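Centrosomal protein of 104 kDa (Homo sapiens, PDB 5LPI) is required for ciliogenesis and for structural integrity at the ciliary tip, with its zinc finger array forming the part described here. Local coordinates at residues C36-R41 and A120-P125; C74-F79 and A101-L106; P94-K99 and H108-P113; G69-C74 and K90-A95. All coordinates share one frame; numbering follows the deposited sequence.

How the contacts relate
From the N terminus, residues 36-41 open contact 1, which closes only at 120-125 and so spans the first to the fourth zinc site; contacts 2, 3 and 4 all fall within that span. Contact 4 joins 69-74 to 90-95 and closes the third site on itself. Contact 2, from 74-79 to 101-106, shares C74 with contact 4 and crosses it, joining the third site to the fourth. Contact 3 starts on the stretch where contact 4 ends, sharing P94 and A95 with it, and crosses contact 2 to reach 108-113. Strands 102-103 and 110-111 pair in one small sheet, so contacts 2 and 3 abut, while H121 and C104 bind one zinc ion and link contacts 1 and 2.

Contact 1: C36-R41 and A120-P125; sequences CLMLTR and AHLMGP. With ZN (zinc ion), chain G; ZN (zinc ion), chain H.
L37 and L122 offer their carbonyl oxygens to one donor, ND2 of N131, which is hydrogen-bonded to both; L37 O also lies 4.1 Å from L122 CB. That amide belongs to the C-terminal tail. M123 CG lies 3.7 Å from L37 CB and equally far from M38 SD, so it is lodged between a leucine and a thioether. L37 and M123 cross obliquely, whereas M38 meets M123 at about a right angle. Bends at chi2 (-65°) and chi3 (-59°) fold the M38 chain toward the helix end, where its CE reaches L122 CD1 at 3.8 Å. Replacing M123 with an alanine would probably open a gap beside L37 CB and strip the M38 sulfur of its M123 contacts, leaving L122 on that side. Metal sites anchor both sides: C36 SG binds one zinc at 2.3 Å with C13, C16 and H31, and H121 NE2 binds another at 2.1 Å with C104, C107 and C128. M38 N donates to C36 SG at 3.6 Å, which may offset some thiolate charge. Between the segments the packing is apolar and sulfur-rich, with polar ties from the tail (N131, R133), and it sets the turn after the first zinc site against the last helix.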
loop_
_atom_site.group_PDB
_atom_site.type_symbol
_atom_site.label_atom_id
_atom_site.label_comp_id
_atom_site.label_asym_id
_atom_site.label_seq_id
_atom_site.Cartn_x
_atom_site.Cartn_y
_atom_site.Cartn_z
ATOM N N CYS A 36 10.677 4.630 -2.597
ATOM C CA CYS A 36 10.182 4.142 -1.308
ATOM C C CYS A 36 9.463 2.803 -1.451
ATOM O O CYS A 36 8.493 2.687 -2.202
ATOM C CB CYS A 36 9.242 5.165 -0.674
ATOM S SG CYS A 36 8.671 4.695 1.003
ATOM N N LEU A 37 9.919 1.792 -0.693
ATOM C CA LEU A 37 9.338 0.454 -0.804
ATOM C C LEU A 37 7.915 0.378 -0.262
ATOM O O LEU A 37 7.197 -0.577 -0.576
ATOM C CB LEU A 37 10.220 -0.569 -0.071
ATOM C CG LEU A 37 11.631 -0.750 -0.638
ATOM C CD1 LEU A 37 12.434 -1.728 0.192
ATOM C CD2 LEU A 37 11.577 -1.198 -2.087
ATOM N N MET A 38 7.486 1.341 0.543
ATOM C CA MET A 38 6.151 1.307 1.125
ATOM C C MET A 38 5.099 1.947 0.233
ATOM O O MET A 38 3.895 1.860 0.533
ATOM C CB MET A 38 6.160 1.998 2.485
ATOM C CG MET A 38 7.140 1.381 3.477
ATOM S SD MET A 38 6.679 -0.313 3.931
ATOM C CE MET A 38 5.052 0.008 4.615
ATOM N N LEU A 39 5.515 2.574 -0.855
ATOM C CA LEU A 39 4.613 3.296 -1.730
ATOM C C LEU A 39 4.613 2.661 -3.112
ATOM O O LEU A 39 5.518 1.903 -3.481
ATOM C CB LEU A 39 5.024 4.776 -1.838
ATOM C CG LEU A 39 5.323 5.497 -0.529
ATOM C CD1 LEU A 39 5.828 6.922 -0.819
ATOM C CD2 LEU A 39 4.099 5.534 0.394
ATOM N N THR A 40 3.574 2.991 -3.873
ATOM C CA THR A 40 3.453 2.561 -5.252
ATOM C C THR A 40 2.836 3.701 -6.049
ATOM O O THR A 40 2.170 4.578 -5.494
ATOM C CB THR A 40 2.610 1.275 -5.354
ATOM O OG1 THR A 40 2.673 0.782 -6.684
ATOM C CG2 THR A 40 1.146 1.542 -5.014
ATOM N N ARG A 41 3.077 3.709 -7.356
ATOM C CA ARG A 41 2.348 4.604 -8.246
ATOM C C ARG A 41 1.063 3.927 -8.684
ATOM O O ARG A 41 1.109 2.849 -9.278
ATOM C CB ARG A 41 3.155 4.947 -9.498
ATOM C CG ARG A 41 4.130 6.053 -9.372
ATOM C CD ARG A 41 4.848 6.231 -10.714
ATOM N NE ARG A 41 6.259 6.474 -10.492
ATOM C CZ ARG A 41 7.193 6.380 -11.423
ATOM N NH1 ARG A 41 6.866 6.047 -12.667
ATOM N NH2 ARG A 41 8.445 6.618 -11.098
ATOM N N ALA A 120 7.710 -5.061 7.566
ATOM C CA ALA A 120 8.435 -6.313 7.376
ATOM C C ALA A 120 7.962 -7.043 6.122
ATOM O O ALA A 120 8.767 -7.652 5.402
ATOM C CB ALA A 120 8.286 -7.193 8.617
ATOM N N HIS A 121 6.661 -6.995 5.840
ATOM C CA HIS A 121 6.157 -7.635 4.629
ATOM C C HIS A 121 6.689 -6.955 3.373
ATOM O O HIS A 121 7.197 -7.615 2.463
ATOM C CB HIS A 121 4.633 -7.612 4.619
ATOM C CG HIS A 121 4.047 -8.260 3.405
ATOM N ND1 HIS A 121 3.940 -9.627 3.274
ATOM C CD2 HIS A 121 3.573 -7.731 2.252
ATOM C CE1 HIS A 121 3.409 -9.914 2.099
ATOM N NE2 HIS A 121 3.171 -8.781 1.464
ATOM N N LEU A 122 6.583 -5.635 3.309
ATOM C CA LEU A 122 6.885 -4.934 2.062
ATOM C C LEU A 122 8.384 -4.725 1.846
ATOM O O LEU A 122 8.841 -4.701 0.699
ATOM C CB LEU A 122 6.141 -3.600 2.037
ATOM C CG LEU A 122 4.622 -3.758 1.868
ATOM C CD1 LEU A 122 3.926 -2.413 1.977
ATOM C CD2 LEU A 122 4.289 -4.422 0.522
ATOM N N MET A 123 9.170 -4.612 2.917
ATOM C CA MET A 123 10.587 -4.294 2.788
ATOM C C MET A 123 11.528 -5.397 3.232
ATOM O O MET A 123 12.696 -5.383 2.836
ATOM C CB MET A 123 10.912 -3.041 3.603
ATOM C CG MET A 123 9.918 -1.959 3.355
ATOM S SD MET A 123 10.568 -0.393 3.885
ATOM C CE MET A 123 10.254 -0.394 5.598
ATOM N N GLY A 124 11.065 -6.327 4.051
ATOM C CA GLY A 124 11.950 -7.289 4.655
ATOM C C GLY A 124 12.451 -8.284 3.636
ATOM O O GLY A 124 12.024 -8.291 2.475
ATOM N N PRO A 125 13.371 -9.147 4.051
ATOM C CA PRO A 125 13.820 -10.219 3.165
ATOM C C PRO A 125 12.786 -11.331 3.122
ATOM O O PRO A 125 12.106 -11.620 4.111
ATOM C CB PRO A 125 15.133 -10.696 3.808
ATOM C CG PRO A 125 15.250 -9.957 5.139
ATOM C CD PRO A 125 13.939 -9.287 5.401
HETATM ZN ZN ZN G . 10.374 5.834 2.142
HETATM ZN ZN ZN H . 2.523 -8.588 -0.506
#

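Contact 2: C74-F79 and A101-L106; sequences CSEAVF and ANRCPL. With ZN (zinc ion), chain E; ZN (zinc ion), chain H.
E76 and R103 meet with their side chains at about a right angle, and the carboxylate and guanidinium planes stand 89° apart. R103 presents its NE flank to the acid: NE and NH2 both donate to E76 OE2, each at 2.9 Å and close to the guanidinium plane. On the carboxylate the two donors arrive differently, NE on the anti lone pair of OE2 and NH2 from well above the plane. A turn at chi2 of R103 (59°) bends the chain and brings the NE edge round to the acid. Over one guanidinium face, near its centre, lies C74 O, 3.7 Å above the plane. OE2 also takes a hydrogen bond from H108 ND1, while R103 NH2 donates to N93 O and NH1 to N110 OD1. The other carboxylate oxygen, E76 OE1, lies 3.1 Å from a water that is 2.9 Å from P105 O. An alanine in place of R103 would probably leave E76 OE2 with H108 but without the arginine charge, and N93 O without this donor. Zinc ligands stand in both segments: C74 SG lies 2.4 Å from the zinc ion of the third site and C104 SG 2.3 Å from that of the fourth. A salt bridge through two nitrogens, extended by H108, N93 and N110, probably restrains how the third and fourth fingers are set against each other.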
loop_
_atom_site.group_PDB
_atom_site.type_symbol
_atom_site.label_atom_id
_atom_site.label_comp_id
_atom_site.label_asym_id
_atom_site.label_seq_id
_atom_site.Cartn_x
_atom_site.Cartn_y
_atom_site.Cartn_z
ATOM N N CYS A 74 -12.854 -10.821 -0.815
ATOM C CA CYS A 74 -11.460 -10.504 -0.546
ATOM C C CYS A 74 -11.234 -9.068 -0.088
ATOM O O CYS A 74 -10.112 -8.745 0.304
ATOM C CB CYS A 74 -10.595 -10.775 -1.783
ATOM S SG CYS A 74 -11.062 -9.809 -3.219
ATOM N N SER A 75 -12.252 -8.208 -0.136
ATOM C CA SER A 75 -12.199 -6.801 0.271
ATOM C C SER A 75 -11.409 -5.930 -0.697
ATOM O O SER A 75 -11.248 -4.731 -0.437
ATOM C CB SER A 75 -11.610 -6.608 1.677
ATOM O OG SER A 75 -10.189 -6.738 1.653
ATOM N N GLU A 76 -10.919 -6.478 -1.803
ATOM C CA GLU A 76 -10.116 -5.719 -2.746
ATOM C C GLU A 76 -10.997 -5.018 -3.783
ATOM O O GLU A 76 -12.166 -5.361 -3.986
ATOM C CB GLU A 76 -9.103 -6.634 -3.438
ATOM C CG GLU A 76 -8.099 -7.266 -2.466
ATOM C CD GLU A 76 -7.054 -8.135 -3.148
ATOM O OE1 GLU A 76 -6.995 -8.150 -4.402
ATOM O OE2 GLU A 76 -6.289 -8.812 -2.424
ATOM N N ALA A 77 -10.415 -4.007 -4.423
ATOM C CA ALA A 77 -11.047 -3.344 -5.554
ATOM C C ALA A 77 -10.871 -4.172 -6.820
ATOM O O ALA A 77 -9.782 -4.684 -7.105
ATOM C CB ALA A 77 -10.445 -1.954 -5.771
ATOM N N VAL A 78 -11.949 -4.297 -7.578
ATOM C CA VAL A 78 -11.965 -5.002 -8.851
ATOM C C VAL A 78 -12.652 -4.086 -9.855
ATOM O O VAL A 78 -13.574 -3.349 -9.488
ATOM C CB VAL A 78 -12.719 -6.347 -8.729
ATOM C CG1 VAL A 78 -12.779 -7.068 -10.066
ATOM C CG2 VAL A 78 -12.065 -7.235 -7.655
ATOM N N PHE A 79 -12.197 -4.110 -11.103
ATOM C CA PHE A 79 -12.908 -3.380 -12.145
ATOM C C PHE A 79 -14.391 -3.723 -12.085
ATOM O O PHE A 79 -14.765 -4.885 -11.900
ATOM C CB PHE A 79 -12.349 -3.725 -13.523
ATOM C CG PHE A 79 -11.107 -2.966 -13.885
ATOM C CD1 PHE A 79 -11.102 -1.581 -13.894
ATOM C CD2 PHE A 79 -9.953 -3.640 -14.258
ATOM C CE1 PHE A 79 -9.957 -0.879 -14.249
ATOM C CE2 PHE A 79 -8.804 -2.948 -14.607
ATOM C CZ PHE A 79 -8.807 -1.569 -14.603
ATOM N N ALA A 101 -5.841 -8.827 10.911
ATOM C CA ALA A 101 -4.840 -9.065 9.880
ATOM C C ALA A 101 -4.683 -7.867 8.946
ATOM O O ALA A 101 -5.666 -7.226 8.561
ATOM C CB ALA A 101 -5.199 -10.315 9.064
ATOM N N ASN A 102 -3.434 -7.588 8.583
ATOM C CA ASN A 102 -3.140 -6.817 7.382
ATOM C C ASN A 102 -3.421 -7.643 6.132
ATOM O O ASN A 102 -3.232 -8.862 6.111
ATOM C CB ASN A 102 -1.674 -6.407 7.337
ATOM C CG ASN A 102 -1.321 -5.390 8.362
ATOM O OD1 ASN A 102 -2.180 -4.652 8.835
ATOM N ND2 ASN A 102 -0.034 -5.328 8.712
ATOM N N ARG A 103 -3.808 -6.955 5.063
ATOM C CA ARG A 103 -4.061 -7.579 3.772
ATOM C C ARG A 103 -3.224 -6.873 2.717
ATOM O O ARG A 103 -3.415 -5.677 2.473
ATOM C CB ARG A 103 -5.546 -7.503 3.410
ATOM C CG ARG A 103 -5.851 -7.797 1.952
ATOM C CD ARG A 103 -5.383 -9.189 1.552
ATOM N NE ARG A 103 -6.015 -9.657 0.318
ATOM C CZ ARG A 103 -6.865 -10.683 0.247
ATOM N NH1 ARG A 103 -7.193 -11.366 1.347
ATOM N NH2 ARG A 103 -7.372 -11.042 -0.927
ATOM N N CYS A 104 -2.308 -7.604 2.098
ATOM C CA CYS A 104 -1.490 -7.024 1.036
ATOM C C CYS A 104 -2.286 -6.994 -0.256
ATOM O O CYS A 104 -2.715 -8.052 -0.730
ATOM C CB CYS A 104 -0.205 -7.808 0.801
ATOM S SG CYS A 104 0.842 -6.975 -0.428
ATOM N N PRO A 105 -2.511 -5.823 -0.851
ATOM C CA PRO A 105 -3.221 -5.775 -2.131
ATOM C C PRO A 105 -2.361 -6.187 -3.318
ATOM O O PRO A 105 -2.896 -6.338 -4.427
ATOM C CB PRO A 105 -3.622 -4.303 -2.237
ATOM C CG PRO A 105 -2.416 -3.583 -1.630
ATOM C CD PRO A 105 -2.022 -4.490 -0.437
ATOM N N LEU A 106 -1.051 -6.364 -3.131
ATOM C CA LEU A 106 -0.180 -6.743 -4.242
ATOM C C LEU A 106 -0.074 -8.258 -4.394
ATOM O O LEU A 106 -0.135 -8.781 -5.510
ATOM C CB LEU A 106 1.214 -6.142 -4.054
ATOM C CG LEU A 106 1.272 -4.624 -3.848
ATOM C CD1 LEU A 106 2.725 -4.171 -3.712
ATOM C CD2 LEU A 106 0.560 -3.879 -5.008
HETATM ZN ZN ZN E . -12.608 -11.213 -4.357
HETATM ZN ZN ZN H . 2.523 -8.588 -0.506
HETATM O O HOH W 1 -5.579 -5.535 -5.288
#

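Contact 3: P94-K99 and H108-P113; sequences PAKPEK and HENFSP
The N110 carboxamide meets P94 at its edge: ND2 donates to P94 O at 2.8 Å with an N-H...O angle of 155°, and the acceptor lies only 10° out of the amide plane. Over one face of the amide runs the K96 side chain, its CG 4.1 Å from ND2, the two side chains slanting past each other. The other end of the amide is also engaged, because OD1 lies 2.8 Å from a water that in turn accepts from K96 N at 3.0 Å. N110 begins strand 110-111, which pairs with strand 102-103 in the small antiparallel sheet beside the fourth zinc site, and 94-99 is part of the linker leading from the third site into it. The directions of 94-99 and 110-113 differ by 1°, so the linker runs parallel to 110-113, even though the bonds between them go through a side chain and a water. Next to N110, F111 turns away from the linker; its ring stacks on H121 and meets W118 edge-to-face, with E109 O at the ring edge, in plane. Farther along, P113 CG approaches K99 O at 3.7 Å, a van der Waals touch.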
loop_
_atom_site.group_PDB
_atom_site.type_symbol
_atom_site.label_atom_id
_atom_site.label_comp_id
_atom_site.label_asym_id
_atom_site.label_seq_id
_atom_site.Cartn_x
_atom_site.Cartn_y
_atom_site.Cartn_z
ATOM N N PRO A 94 -9.981 -15.022 0.731
ATOM C CA PRO A 94 -10.917 -14.297 1.603
ATOM C C PRO A 94 -10.197 -13.375 2.579
ATOM O O PRO A 94 -9.071 -13.638 3.009
ATOM C CB PRO A 94 -11.661 -15.420 2.336
ATOM C CG PRO A 94 -11.551 -16.597 1.408
ATOM C CD PRO A 94 -10.192 -16.482 0.792
ATOM N N ALA A 95 -10.862 -12.273 2.911
ATOM C CA ALA A 95 -10.310 -11.289 3.827
ATOM C C ALA A 95 -10.704 -11.617 5.264
ATOM O O ALA A 95 -11.626 -12.396 5.522
ATOM C CB ALA A 95 -10.788 -9.883 3.461
ATOM N N LYS A 96 -9.983 -11.015 6.198
ATOM C CA LYS A 96 -10.211 -11.161 7.626
ATOM C C LYS A 96 -10.377 -9.779 8.240
ATOM O O LYS A 96 -9.951 -8.781 7.650
ATOM C CB LYS A 96 -9.038 -11.907 8.273
ATOM C CG LYS A 96 -8.795 -13.264 7.647
ATOM C CD LYS A 96 -7.544 -13.913 8.192
ATOM C CE LYS A 96 -7.639 -15.428 8.102
ATOM N NZ LYS A 96 -6.382 -16.052 7.630
ATOM N N PRO A 97 -11.009 -9.684 9.413
ATOM C CA PRO A 97 -11.180 -8.373 10.059
ATOM C C PRO A 97 -9.867 -7.604 10.152
ATOM O O PRO A 97 -8.811 -8.165 10.456
ATOM C CB PRO A 97 -11.717 -8.734 11.447
ATOM C CG PRO A 97 -12.421 -10.046 11.248
ATOM C CD PRO A 97 -11.655 -10.771 10.174
ATOM N N GLU A 98 -9.942 -6.297 9.885
ATOM C CA GLU A 98 -8.736 -5.474 9.839
ATOM C C GLU A 98 -7.967 -5.517 11.154
ATOM O O GLU A 98 -6.734 -5.440 11.154
ATOM C CB GLU A 98 -9.099 -4.033 9.480
ATOM C CG GLU A 98 -7.896 -3.124 9.322
ATOM C CD GLU A 98 -8.202 -1.875 8.520
ATOM O OE1 GLU A 98 -9.369 -1.696 8.115
ATOM O OE2 GLU A 98 -7.270 -1.077 8.291
ATOM N N LYS A 99 -8.670 -5.655 12.281
ATOM C CA LYS A 99 -7.987 -5.774 13.564
ATOM C C LYS A 99 -7.250 -7.099 13.700
ATOM O O LYS A 99 -6.332 -7.210 14.518
ATOM C CB LYS A 99 -8.986 -5.617 14.712
ATOM C CG LYS A 99 -9.746 -4.298 14.691
ATOM C CD LYS A 99 -10.559 -4.101 15.961
ATOM C CE LYS A 99 -11.306 -2.773 15.937
ATOM N NZ LYS A 99 -12.124 -2.575 17.170
ATOM N N HIS A 108 -1.947 -10.399 -2.141
ATOM C CA HIS A 108 -3.206 -10.944 -1.624
ATOM C C HIS A 108 -3.041 -11.799 -0.371
ATOM O O HIS A 108 -3.917 -12.607 -0.064
ATOM C CB HIS A 108 -3.940 -11.756 -2.695
ATOM C CG HIS A 108 -3.939 -11.097 -4.033
ATOM N ND1 HIS A 108 -4.665 -9.952 -4.295
ATOM C CD2 HIS A 108 -3.261 -11.387 -5.167
ATOM C CE1 HIS A 108 -4.459 -9.586 -5.548
ATOM N NE2 HIS A 108 -3.603 -10.431 -6.095
ATOM N N GLU A 109 -1.960 -11.630 0.387
ATOM C CA GLU A 109 -1.782 -12.388 1.618
ATOM C C GLU A 109 -2.355 -11.628 2.808
ATOM O O GLU A 109 -2.290 -10.391 2.869
ATOM C CB GLU A 109 -0.299 -12.702 1.846
ATOM C CG GLU A 109 0.282 -13.575 0.739
ATOM C CD GLU A 109 1.767 -13.855 0.905
ATOM O OE1 GLU A 109 2.376 -13.374 1.898
ATOM O OE2 GLU A 109 2.317 -14.568 0.039
ATOM N N ASN A 110 -2.958 -12.376 3.727
ATOM C CA ASN A 110 -3.342 -11.865 5.033
ATOM C C ASN A 110 -2.227 -12.209 6.012
ATOM O O ASN A 110 -1.708 -13.331 6.010
ATOM C CB ASN A 110 -4.671 -12.470 5.519
ATOM C CG ASN A 110 -5.840 -12.245 4.535
ATOM O OD1 ASN A 110 -6.087 -11.127 4.066
ATOM N ND2 ASN A 110 -6.575 -13.318 4.250
ATOM N N PHE A 111 -1.840 -11.249 6.843
ATOM C CA PHE A 111 -0.740 -11.516 7.757
ATOM C C PHE A 111 -0.912 -10.654 8.995
ATOM O O PHE A 111 -1.869 -9.880 9.099
ATOM C CB PHE A 111 0.600 -11.300 7.057
ATOM C CG PHE A 111 0.789 -9.908 6.505
ATOM C CD1 PHE A 111 0.230 -9.534 5.280
ATOM C CD2 PHE A 111 1.543 -8.978 7.205
ATOM C CE1 PHE A 111 0.420 -8.255 4.765
ATOM C CE2 PHE A 111 1.748 -7.691 6.694
ATOM C CZ PHE A 111 1.185 -7.333 5.473
ATOM N N SER A 112 0.015 -10.843 9.961
ATOM C CA SER A 112 0.067 -10.149 11.242
ATOM C C SER A 112 -0.357 -8.692 11.084
ATOM O O SER A 112 0.102 -8.009 10.159
ATOM C CB SER A 112 1.479 -10.220 11.838
ATOM O OG SER A 112 2.000 -11.541 11.857
ATOM N N PRO A 113 -1.230 -8.181 11.942
ATOM C CA PRO A 113 -1.667 -6.789 11.801
ATOM C C PRO A 113 -0.618 -5.808 12.315
ATOM O O PRO A 113 0.291 -6.153 13.080
ATOM C CB PRO A 113 -2.943 -6.734 12.651
ATOM C CG PRO A 113 -2.748 -7.769 13.686
ATOM C CD PRO A 113 -1.870 -8.852 13.092
HETATM O O HOH W 2 -7.561 -9.385 5.665
#

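Contact 4: G69-C74 and K90-A95; sequences GKCYRC and KDCNPA. With ZN (zinc ion), chain E.
R73 reaches C92 by way of a chi1 of -175°, with CG anti to the backbone N, and a bend at chi3 that lays the guanidinium beside the cysteine. For its part C92 has a chi1 of 58°, which sets SG between its own N and carbonyl carbon and directs it at the metal. The arginine then holds the C92 carbonyl with two donors, NE and NH2 each 3.0 Å from C92 O; NH2 comes nearly in line with the C=O bond, NE from above the carbonyl plane. The two faces of the guanidinium are covered: P94 CG lies 3.6 Å above the centre of one, and K90 O stands 3.3 Å above the opposite face, offset toward the rim. C92 SG sits at the edge in plane, 3.4 Å from R73 NE, where the arginine charge probably steadies the thiolate. The site is a zinc finger of three cysteines and one histidine whose first two ligands, C71 and C74, form a CxxC zinc knuckle; C71 SG and C92 SG bind the zinc at 2.4 Å and 2.3 Å, with H86 as the fourth ligand. Within the knuckle C74 N donates to C71 SG at an N-H...S angle of 164°. Past the ligands the backbones join directly, A95 N donating to R73 O at 2.9 Å, while A95 CB rests against C74 O.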
loop_
_atom_site.group_PDB
_atom_site.type_symbol
_atom_site.label_atom_id
_atom_site.label_comp_id
_atom_site.label_asym_id
_atom_site.label_seq_id
_atom_site.Cartn_x
_atom_site.Cartn_y
_atom_site.Cartn_z
ATOM N N GLY A 69 -15.232 -1.694 -8.028
ATOM C CA GLY A 69 -16.097 -2.082 -6.938
ATOM C C GLY A 69 -15.361 -3.021 -6.001
ATOM O O GLY A 69 -14.343 -3.620 -6.355
ATOM N N LYS A 70 -15.892 -3.137 -4.782
ATOM C CA LYS A 70 -15.249 -3.914 -3.731
ATOM C C LYS A 70 -15.792 -5.334 -3.748
ATOM O O LYS A 70 -17.010 -5.536 -3.685
ATOM C CB LYS A 70 -15.483 -3.281 -2.362
ATOM C CG LYS A 70 -14.893 -4.074 -1.202
ATOM C CD LYS A 70 -15.017 -3.289 0.088
ATOM C CE LYS A 70 -14.282 -3.964 1.228
ATOM N NZ LYS A 70 -14.628 -3.344 2.539
ATOM N N CYS A 71 -14.901 -6.315 -3.850
ATOM C CA CYS A 71 -15.339 -7.689 -3.653
ATOM C C CYS A 71 -15.524 -7.933 -2.167
ATOM O O CYS A 71 -14.572 -7.801 -1.387
ATOM C CB CYS A 71 -14.342 -8.690 -4.229
ATOM S SG CYS A 71 -14.763 -10.393 -3.692
ATOM N N TYR A 72 -16.748 -8.289 -1.774
ATOM C CA TYR A 72 -17.027 -8.542 -0.372
ATOM C C TYR A 72 -16.319 -9.785 0.145
ATOM O O TYR A 72 -16.237 -9.961 1.363
ATOM C CB TYR A 72 -18.540 -8.643 -0.161
ATOM C CG TYR A 72 -19.285 -7.363 -0.504
ATOM C CD1 TYR A 72 -18.632 -6.132 -0.514
ATOM C CD2 TYR A 72 -20.641 -7.385 -0.821
ATOM C CE1 TYR A 72 -19.306 -4.964 -0.828
ATOM C CE2 TYR A 72 -21.327 -6.220 -1.130
ATOM C CZ TYR A 72 -20.653 -5.014 -1.134
ATOM O OH TYR A 72 -21.333 -3.857 -1.447
ATOM N N ARG A 73 -15.784 -10.634 -0.737
ATOM C CA ARG A 73 -15.031 -11.800 -0.280
ATOM C C ARG A 73 -13.606 -11.419 0.108
ATOM O O ARG A 73 -13.180 -11.648 1.245
ATOM C CB ARG A 73 -15.030 -12.892 -1.359
ATOM C CG ARG A 73 -14.367 -14.215 -0.960
ATOM C CD ARG A 73 -14.476 -15.225 -2.110
ATOM N NE ARG A 73 -13.350 -16.162 -2.192
ATOM C CZ ARG A 73 -13.376 -17.403 -1.715
ATOM N NH1 ARG A 73 -14.469 -17.861 -1.119
ATOM N NH2 ARG A 73 -12.320 -18.194 -1.848
ATOM N N CYS A 74 -12.854 -10.821 -0.815
ATOM C CA CYS A 74 -11.460 -10.504 -0.546
ATOM C C CYS A 74 -11.234 -9.068 -0.088
ATOM O O CYS A 74 -10.112 -8.745 0.304
ATOM C CB CYS A 74 -10.595 -10.775 -1.783
ATOM S SG CYS A 74 -11.062 -9.809 -3.219
ATOM N N LYS A 90 -15.057 -17.108 -7.396
ATOM C CA LYS A 90 -14.708 -17.415 -6.001
ATOM C C LYS A 90 -13.264 -17.899 -5.855
ATOM O O LYS A 90 -12.971 -18.815 -5.083
ATOM C CB LYS A 90 -15.672 -18.445 -5.406
ATOM C CG LYS A 90 -17.056 -17.922 -5.114
ATOM C CD LYS A 90 -17.940 -19.021 -4.542
ATOM C CE LYS A 90 -19.419 -18.653 -4.636
ATOM N NZ LYS A 90 -20.315 -19.730 -4.113
ATOM N N ASP A 91 -12.350 -17.296 -6.612
ATOM C CA ASP A 91 -10.952 -17.708 -6.570
ATOM C C ASP A 91 -10.071 -16.789 -5.737
ATOM O O ASP A 91 -8.902 -17.121 -5.515
ATOM C CB ASP A 91 -10.381 -17.802 -7.988
ATOM C CG ASP A 91 -10.982 -18.942 -8.777
ATOM O OD1 ASP A 91 -11.307 -19.982 -8.163
ATOM O OD2 ASP A 91 -11.136 -18.794 -10.008
ATOM N N CYS A 92 -10.596 -15.655 -5.275
ATOM C CA CYS A 92 -9.798 -14.714 -4.501
ATOM C C CYS A 92 -9.594 -15.232 -3.076
ATOM O O CYS A 92 -10.341 -16.088 -2.582
ATOM C CB CYS A 92 -10.474 -13.341 -4.473
ATOM S SG CYS A 92 -12.153 -13.366 -3.792
ATOM N N ASN A 93 -8.558 -14.711 -2.419
ATOM C CA ASN A 93 -8.271 -15.110 -1.047
ATOM C C ASN A 93 -9.172 -14.344 -0.081
ATOM O O ASN A 93 -9.125 -13.106 -0.055
ATOM C CB ASN A 93 -6.806 -14.851 -0.716
ATOM C CG ASN A 93 -6.445 -15.279 0.716
ATOM O OD1 ASN A 93 -7.154 -16.080 1.342
ATOM N ND2 ASN A 93 -5.359 -14.724 1.239
ATOM N N PRO A 94 -9.981 -15.022 0.731
ATOM C CA PRO A 94 -10.917 -14.297 1.603
ATOM C C PRO A 94 -10.197 -13.375 2.579
ATOM O O PRO A 94 -9.071 -13.638 3.009
ATOM C CB PRO A 94 -11.661 -15.420 2.336
ATOM C CG PRO A 94 -11.551 -16.597 1.408
ATOM C CD PRO A 94 -10.192 -16.482 0.792
ATOM N N ALA A 95 -10.862 -12.273 2.911
ATOM C CA ALA A 95 -10.310 -11.289 3.827
ATOM C C ALA A 95 -10.704 -11.617 5.264
ATOM O O ALA A 95 -11.626 -12.396 5.522
ATOM C CB ALA A 95 -10.788 -9.883 3.461
HETATM ZN ZN ZN E . -12.608 -11.213 -4.357
#